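Local coordinates for extracellular ligand-binding receptor (PDB 4F06), which probably serves as the solute-binding protein of an ABC transporter, capturing lignin-derived aromatic acids such as p-hydroxybenzoic acid, at residues 78-83 against 281-286; 12-17 against 24-29. One frame throughout, in Å; residues are numbered along the deposited sequence.

Contact 1: residues 78-83 against 281-286; sequences GLYFTP and VTMTSV. With PHB (p-hydroxybenzoic acid), chain B.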
# COMPACT_ATOMS: atom_id res chain seq x y z
N GLY A 78 5.75 -1.12 9.82
CA GLY A 78 4.43 -0.49 9.68
C GLY A 78 4.52 0.73 8.81
O GLY A 78 5.09 0.68 7.70
N LEU A 79 4.00 1.84 9.35
CA LEU A 79 4.07 3.20 8.76
C LEU A 79 3.11 3.34 7.61
O LEU A 79 3.44 3.09 6.43
CB LEU A 79 5.51 3.66 8.41
CG LEU A 79 6.48 3.86 9.59
CD1 LEU A 79 5.97 4.98 10.51
CD2 LEU A 79 6.83 2.58 10.35
N TYR A 80 1.89 3.76 7.94
CA TYR A 80 0.88 3.95 6.93
C TYR A 80 1.23 5.14 5.99
O TYR A 80 1.17 5.02 4.76
CB TYR A 80 -0.49 4.19 7.58
CG TYR A 80 -1.64 4.10 6.62
CD1 TYR A 80 -1.90 2.90 5.94
CD2 TYR A 80 -2.46 5.21 6.36
CE1 TYR A 80 -2.95 2.82 5.02
CE2 TYR A 80 -3.54 5.14 5.48
CZ TYR A 80 -3.77 3.94 4.80
OH TYR A 80 -4.78 3.79 3.87
N PHE A 81 1.57 6.30 6.59
CA PHE A 81 1.76 7.51 5.81
C PHE A 81 3.23 7.78 5.48
O PHE A 81 4.10 7.71 6.36
CB PHE A 81 1.19 8.72 6.57
CG PHE A 81 -0.33 8.71 6.69
CD1 PHE A 81 -1.10 8.94 5.55
CD2 PHE A 81 -0.96 8.50 7.91
CE1 PHE A 81 -2.48 8.96 5.62
CE2 PHE A 81 -2.36 8.52 7.98
CZ PHE A 81 -3.12 8.77 6.84
N THR A 82 3.43 8.22 4.25
CA THR A 82 4.78 8.61 3.82
C THR A 82 5.51 9.57 4.78
O THR A 82 6.64 9.30 5.13
CB THR A 82 4.73 9.17 2.39
OG1 THR A 82 4.61 8.10 1.46
CG2 THR A 82 5.99 9.96 2.02
N PRO A 83 4.90 10.70 5.18
CA PRO A 83 5.64 11.64 6.04
C PRO A 83 6.06 11.03 7.36
O PRO A 83 7.04 11.44 7.96
CB PRO A 83 4.66 12.84 6.21
CG PRO A 83 3.31 12.30 5.76
CD PRO A 83 3.66 11.32 4.67
N VAL A 281 -10.78 -7.07 5.54
CA VAL A 281 -9.41 -7.28 5.04
C VAL A 281 -9.03 -6.27 3.95
O VAL A 281 -9.79 -6.05 3.01
CB VAL A 281 -9.26 -8.73 4.51
CG1 VAL A 281 -7.90 -8.94 3.87
CG2 VAL A 281 -9.45 -9.70 5.65
N THR A 282 -7.85 -5.67 4.10
CA THR A 282 -7.32 -4.63 3.20
C THR A 282 -5.87 -5.04 2.78
O THR A 282 -5.26 -5.97 3.39
CB THR A 282 -7.20 -3.19 3.92
OG1 THR A 282 -6.18 -3.27 4.96
CG2 THR A 282 -8.46 -2.74 4.56
N MSE A 283 -5.30 -4.26 1.87
CA MSE A 283 -3.93 -4.52 1.41
C MSE A 283 -2.89 -4.46 2.51
O MSE A 283 -1.85 -5.13 2.40
CB MSE A 283 -3.58 -3.51 0.29
CG MSE A 283 -3.21 -2.09 0.76
SE MSE A 283 -4.66 -1.11 1.68
CE MSE A 283 -3.89 0.66 1.58
N THR A 284 -3.09 -3.68 3.58
CA THR A 284 -2.06 -3.61 4.63
C THR A 284 -1.89 -4.95 5.35
O THR A 284 -0.83 -5.21 5.90
CB THR A 284 -2.32 -2.48 5.60
OG1 THR A 284 -3.65 -2.58 6.14
CG2 THR A 284 -2.15 -1.10 4.93
N SER A 285 -2.91 -5.82 5.33
CA SER A 285 -2.74 -7.15 5.94
C SER A 285 -1.71 -8.02 5.22
O SER A 285 -0.94 -8.71 5.88
CB SER A 285 -4.08 -7.90 6.09
OG SER A 285 -4.59 -8.27 4.84
N VAL A 286 -1.72 -7.98 3.87
CA VAL A 286 -0.78 -8.82 3.16
C VAL A 286 0.63 -8.24 3.30
O VAL A 286 1.62 -8.98 3.40
CB VAL A 286 -1.20 -9.07 1.71
CG1 VAL A 286 -0.99 -7.88 0.77
CG2 VAL A 286 -0.43 -10.31 1.16
C1' PHB B . 1.30 7.00 1.85
O1' PHB B . 2.38 6.68 1.34
O2' PHB B . 1.18 8.02 2.61
C1 PHB B . 0.09 6.20 1.49
C2 PHB B . 0.05 5.48 0.28
C3 PHB B . -1.08 4.78 -0.07
C4 PHB B . -2.20 4.80 0.74
C5 PHB B . -2.17 5.50 1.93
C6 PHB B . -1.05 6.21 2.31
O4 PHB B . -3.34 4.16 0.42
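Tyr80 and Met283 touch each other and both also touch p-hydroxybenzoic acid, while the two segments share little surface between themselves, 90 Å² in all. The selenomethionine methyl, Met283 CE, lies near the plane of the Tyr80 ring at its edge, 4.0 Å from Tyr80 OH, and reaches within 3.7 Å of the ligand phenol oxygen O4. Farther along the same edge Thr284 CG2 touches Tyr80 CE1 at 4.0 Å; chi1 of 53° sets that methyl beside the backbone N of Thr284 and leaves OG1 to bond the carbonyl of Phe21. The C5–C6 edge of the steeply tilted ligand ring lies over one face of Tyr80, near its rim, with Tyr80 CZ 3.6 Å from C5. The tyrosine gets there with CG anti to the backbone N (chi1 -167°), and its hydroxyl is tied to the carbonyl of Ala204.

The carboxylate is gripped at the start of helix 82-88. Thr82 N donates to O2' at 2.8 Å in a nearly straight bond (167°), and Thr82 OG1 donates to O1' at 2.6 Å, while Ala105 N is among the ligand's other partners. Across the segments only methyl groups meet the tyrosine edge; the polar groups turn to partners beyond them, Thr82 to a carboxylate at a helix N-terminus, where the helix dipole would probably help hold the negative charge.

Contact 2: residues 12-17 against 24-29; sequences GTMSGP and NYKMGI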
# COMPACT_ATOMS: atom_id res chain seq x y z
N GLY A 12 1.31 2.04 13.37
CA GLY A 12 0.25 2.06 12.35
C GLY A 12 -0.90 2.86 12.82
O GLY A 12 -0.92 3.30 13.97
N THR A 13 -1.87 3.04 11.94
CA THR A 13 -3.06 3.83 12.29
C THR A 13 -4.02 2.91 13.03
O THR A 13 -4.86 2.24 12.43
CB THR A 13 -3.67 4.46 11.02
OG1 THR A 13 -3.84 3.44 10.03
CG2 THR A 13 -2.77 5.53 10.46
N MSE A 14 -3.85 2.84 14.35
CA MSE A 14 -4.59 1.88 15.18
C MSE A 14 -5.93 2.39 15.64
O MSE A 14 -6.76 1.62 16.11
CB MSE A 14 -3.78 1.47 16.41
CG MSE A 14 -2.35 0.98 16.12
SE MSE A 14 -2.12 -0.40 14.75
CE MSE A 14 -2.98 -1.77 15.61
N SER A 15 -6.13 3.71 15.60
CA SER A 15 -7.38 4.37 16.00
C SER A 15 -7.63 5.48 15.00
O SER A 15 -6.75 5.79 14.19
CB SER A 15 -7.30 4.95 17.40
OG SER A 15 -6.45 6.11 17.41
N GLY A 16 -8.81 6.10 15.08
CA GLY A 16 -9.11 7.24 14.27
C GLY A 16 -9.65 6.86 12.90
O GLY A 16 -9.99 5.71 12.65
N PRO A 17 -9.68 7.81 11.97
CA PRO A 17 -10.34 7.62 10.68
C PRO A 17 -9.72 6.48 9.87
O PRO A 17 -10.41 5.89 9.01
CB PRO A 17 -10.20 8.98 10.01
CG PRO A 17 -9.88 9.96 11.11
CD PRO A 17 -9.31 9.22 12.24
N ASN A 24 -5.46 -3.88 10.33
CA ASN A 24 -5.02 -4.88 9.34
C ASN A 24 -3.56 -5.28 9.48
O ASN A 24 -3.22 -6.40 9.15
CB ASN A 24 -5.30 -4.41 7.92
CG ASN A 24 -6.62 -4.93 7.37
OD1 ASN A 24 -6.65 -5.96 6.68
ND2 ASN A 24 -7.72 -4.28 7.71
N TYR A 25 -2.68 -4.38 9.98
CA TYR A 25 -1.29 -4.85 10.26
C TYR A 25 -1.36 -5.96 11.33
O TYR A 25 -0.71 -7.01 11.18
CB TYR A 25 -0.42 -3.74 10.84
CG TYR A 25 -0.01 -2.65 9.89
CD1 TYR A 25 0.03 -2.80 8.50
CD2 TYR A 25 0.40 -1.40 10.45
CE1 TYR A 25 0.49 -1.76 7.70
CE2 TYR A 25 0.87 -0.39 9.64
CZ TYR A 25 0.86 -0.55 8.27
OH TYR A 25 1.33 0.46 7.44
N LYS A 26 -2.12 -5.75 12.40
CA LYS A 26 -2.29 -6.75 13.46
C LYS A 26 -2.93 -8.01 12.91
O LYS A 26 -2.51 -9.13 13.26
CB LYS A 26 -3.15 -6.17 14.58
CG LYS A 26 -3.23 -7.09 15.78
CD LYS A 26 -4.01 -6.42 16.91
CE LYS A 26 -3.17 -5.37 17.62
NZ LYS A 26 -3.80 -4.83 18.83
N MSE A 27 -3.95 -7.86 12.05
CA MSE A 27 -4.59 -9.05 11.43
C MSE A 27 -3.59 -9.87 10.62
O MSE A 27 -3.56 -11.09 10.68
CB MSE A 27 -5.74 -8.61 10.54
CG MSE A 27 -6.90 -8.05 11.32
SE MSE A 27 -8.14 -7.02 10.27
CE MSE A 27 -8.34 -8.02 8.82
N GLY A 28 -2.79 -9.19 9.82
CA GLY A 28 -1.81 -9.88 8.93
C GLY A 28 -0.71 -10.55 9.75
O GLY A 28 -0.33 -11.70 9.46
N ILE A 29 -0.20 -9.86 10.78
CA ILE A 29 0.79 -10.47 11.68
C ILE A 29 0.17 -11.64 12.44
O ILE A 29 0.80 -12.72 12.54
CB ILE A 29 1.34 -9.41 12.62
CG1 ILE A 29 2.27 -8.46 11.79
CG2 ILE A 29 2.09 -10.06 13.79
CD1 ILE A 29 2.53 -7.12 12.47
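Gly12 and Tyr25 make the close part of this contact: Gly12 CA rests at the edge of the tyrosine ring, near its plane, 3.7 Å from Tyr25 CE2 and 4.0 Å from Tyr25 CD2. The bare alpha carbon is what lets the ring in, because a beta carbon at this position would point straight into it. Tyr25 CG stands beside its own backbone N, anti to the carbonyl carbon (chi1 -72°), and this sends the ring from the helix toward the end of strand 5-12. Both residues are buried.

Looser packing lies on the other side, where Met14 and Lys26 are partly exposed. In one of two lysine conformers their chains cross at about a right angle and Met14 CE comes 4.1 Å from Lys26 CE, a less certain touch. The selenomethionine is bent at both chi2 and chi3, which brings its methyl over toward the helix, while the lysine, in that conformer, runs extended from the backbone before bending at chi3 (-76°). Neither pair is joined by a hydrogen bond; the Lys26 side chain makes a cation-pi contact with Tyr49, which Met14 also touches, and the Met14 backbone N is held by Asp51.

Topologically this is a strand–loop–helix (beta-alpha) connection, with helix 19-36 folding back on the strand it follows. Strand 5-12 pairs in parallel with 43-51 on one flank and 75-78 on the other. The same ring also packs on Val10 of strand 5-12 and on Thr284 and Ala288 of helix 283-301, which wedges Tyr25 between sheet and helix.

Contact 1 is wholly buried, close to the middle of the chain, and belongs to the ligand pocket; contact 2 runs from a buried glycine–tyrosine pair out to partly exposed side chains and lies farther from the centre. Neither has a hydrogen bond between its own segments, but contact 1 surrounds itself with polar bonds to ligand and protein, whereas contact 2 is carried by carbon packing. Helix 19-36 joins them: Asn24 OD1 is a probable acceptor from Thr282 N at 2.9 Å, and its side chain packs against Thr284 and Ser285. Strands 5-12 and 75-78, neighbours in one sheet, lead into segments 12-17 and 78-83, so both contacts set the end of a strand or the loop just after it against a helix.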